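Local coordinates for DUF1116 domain-containing protein (Enterococcus faecalis, PDB 3CLQ) that is of unknown function but belongs to the AllG family, named for a subunit of oxamate carbamoyltransferase, and may have a related role, at residues Q285-P290 and T385-K390. Numbering follows the deposited sequence.
Sequences QRVIGP and TAIAHK
Thr385, whose methyl CG2 meets CG1 of Val287 at 3.4 Å, gives its hydroxyl OG1 to the carbonyl O of Ala386 in the same strand, 3.2 Å away. In that hydrogen bond OG1 approaches the Ala386 O at 113° to the C=O and 27° out of the carbonyl plane. A chi1 of 163° swings the hydroxyl of Thr385 away from its N and puts CG2 against Val287, and the two side chains cross at about a right angle. Ile387 makes most of the rest of the contact through its methyl CG2, which lies 3.6 Å from CG1 of Val287 and appears tightly packed, at 3.2 Å from both CB and the carbonyl O of Val287. The other branch of Ile387 ends in CD1, 3.9 Å from the carbonyl O of Pro290. No hydrogen bond crosses between the segments; the side-chain packing of Val287 with Thr385 and Ile387 is apolar at the touching atoms. Backbone pairing runs through a third element: strand 396-402 bonds Ile288 and Pro290 through Leu401 and Ala399, and Thr385 and Ile387 through Gly400 and Ile397. The loop between strands 280-283 and 304-305 is thus hydrogen-bonded to strand 396-402, with which strand 383-388 pairs antiparallel.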
loop_
_atom_site.group_PDB
_atom_site.type_symbol
_atom_site.label_atom_id
_atom_site.label_comp_id
_atom_site.label_asym_id
_atom_site.label_seq_id
_atom_site.Cartn_x
_atom_site.Cartn_y
_atom_site.Cartn_z
ATOM N N GLN B 285 -21.174 19.614 13.696
ATOM C CA GLN B 285 -22.273 18.731 13.316
ATOM C C GLN B 285 -22.107 17.280 13.792
ATOM O O GLN B 285 -21.010 16.860 14.160
ATOM C CB GLN B 285 -22.346 18.725 11.795
ATOM C CG GLN B 285 -22.521 20.108 11.213
ATOM C CD GLN B 285 -23.840 20.685 11.614
ATOM O OE1 GLN B 285 -24.871 20.074 11.373
ATOM N NE2 GLN B 285 -23.824 21.850 12.244
ATOM N N ARG B 286 -23.182 16.500 13.765
ATOM C CA ARG B 286 -23.066 15.085 14.079
ATOM C C ARG B 286 -22.420 14.423 12.898
ATOM O O ARG B 286 -22.559 14.897 11.778
ATOM C CB ARG B 286 -24.431 14.444 14.288
ATOM C CG ARG B 286 -25.399 15.255 15.130
ATOM C CD ARG B 286 -26.490 14.358 15.718
ATOM N NE ARG B 286 -26.358 14.179 17.168
ATOM C CZ ARG B 286 -25.495 13.360 17.767
ATOM N NH1 ARG B 286 -24.652 12.624 17.061
ATOM N NH2 ARG B 286 -25.466 13.282 19.086
ATOM N N VAL B 287 -21.707 13.329 13.160
ATOM C CA VAL B 287 -21.160 12.477 12.124
ATOM C C VAL B 287 -21.967 11.190 12.090
ATOM O O VAL B 287 -21.896 10.399 13.027
ATOM C CB VAL B 287 -19.734 12.067 12.476
ATOM C CG1 VAL B 287 -18.939 11.790 11.221
ATOM C CG2 VAL B 287 -19.057 13.132 13.301
ATOM N N ILE B 288 -22.734 10.961 11.031
ATOM C CA ILE B 288 -23.564 9.751 10.998
ATOM C C ILE B 288 -22.982 8.678 10.074
ATOM O O ILE B 288 -22.585 8.971 8.945
ATOM C CB ILE B 288 -25.075 10.042 10.698
ATOM C CG1 ILE B 288 -25.362 10.046 9.192
ATOM C CG2 ILE B 288 -25.537 11.346 11.370
ATOM C CD1 ILE B 288 -26.798 9.578 8.812
ATOM N N GLY B 289 -22.919 7.448 10.586
ATOM C CA GLY B 289 -22.290 6.309 9.908
ATOM C C GLY B 289 -22.512 5.000 10.660
ATOM O O GLY B 289 -23.261 4.960 11.631
ATOM N N PRO B 290 -21.904 3.902 10.194
ATOM C CA PRO B 290 -22.001 2.667 10.953
ATOM C C PRO B 290 -21.328 2.769 12.310
ATOM O O PRO B 290 -20.320 3.470 12.481
ATOM C CB PRO B 290 -21.260 1.641 10.083
ATOM C CG PRO B 290 -21.286 2.205 8.730
ATOM C CD PRO B 290 -21.158 3.699 8.945
ATOM N N THR B 385 -15.097 11.143 8.533
ATOM C CA THR B 385 -14.302 11.263 9.741
ATOM C C THR B 385 -14.741 10.204 10.742
ATOM O O THR B 385 -15.815 9.592 10.589
ATOM C CB THR B 385 -14.456 12.669 10.365
ATOM O OG1 THR B 385 -13.993 12.644 11.717
ATOM C CG2 THR B 385 -15.913 13.099 10.397
ATOM N N ALA B 386 -13.908 9.976 11.755
ATOM C CA ALA B 386 -14.250 9.045 12.826
ATOM C C ALA B 386 -15.315 9.636 13.747
ATOM O O ALA B 386 -15.291 10.839 14.028
ATOM C CB ALA B 386 -13.004 8.684 13.633
ATOM N N ILE B 387 -16.245 8.802 14.214
ATOM C CA ILE B 387 -17.154 9.232 15.283
ATOM C C ILE B 387 -16.605 8.849 16.671
ATOM O O ILE B 387 -16.170 7.722 16.904
ATOM C CB ILE B 387 -18.634 8.808 15.031
ATOM C CG1 ILE B 387 -18.831 7.316 15.166
ATOM C CG2 ILE B 387 -19.059 9.125 13.603
ATOM C CD1 ILE B 387 -20.077 6.861 14.453
ATOM N N ALA B 388 -16.582 9.815 17.581
ATOM C CA ALA B 388 -15.899 9.642 18.854
ATOM C C ALA B 388 -16.889 9.747 19.994
ATOM O O ALA B 388 -17.784 10.585 19.961
ATOM C CB ALA B 388 -14.821 10.694 19.009
ATOM N N HIS B 389 -16.729 8.916 21.012
ATOM C CA HIS B 389 -17.627 8.981 22.163
ATOM C C HIS B 389 -17.669 10.378 22.788
ATOM O O HIS B 389 -16.656 11.071 22.859
ATOM C CB HIS B 389 -17.220 7.958 23.210
ATOM C CG HIS B 389 -18.334 7.562 24.120
ATOM N ND1 HIS B 389 -18.950 6.331 24.050
ATOM C CD2 HIS B 389 -18.959 8.239 25.112
ATOM C CE1 HIS B 389 -19.902 6.261 24.967
ATOM N NE2 HIS B 389 -19.926 7.407 25.625
ATOM N N LYS B 390 -18.843 10.795 23.238
ATOM C CA LYS B 390 -18.991 12.117 23.851
ATOM C C LYS B 390 -18.343 12.153 25.229
ATOM O O LYS B 390 -18.088 13.219 25.774
ATOM C CB LYS B 390 -20.468 12.522 23.957
ATOM C CG LYS B 390 -21.214 11.809 25.069
ATOM C CD LYS B 390 -22.713 11.821 24.834
ATOM C CE LYS B 390 -23.423 10.843 25.772
ATOM N NZ LYS B 390 -24.904 11.029 25.803
#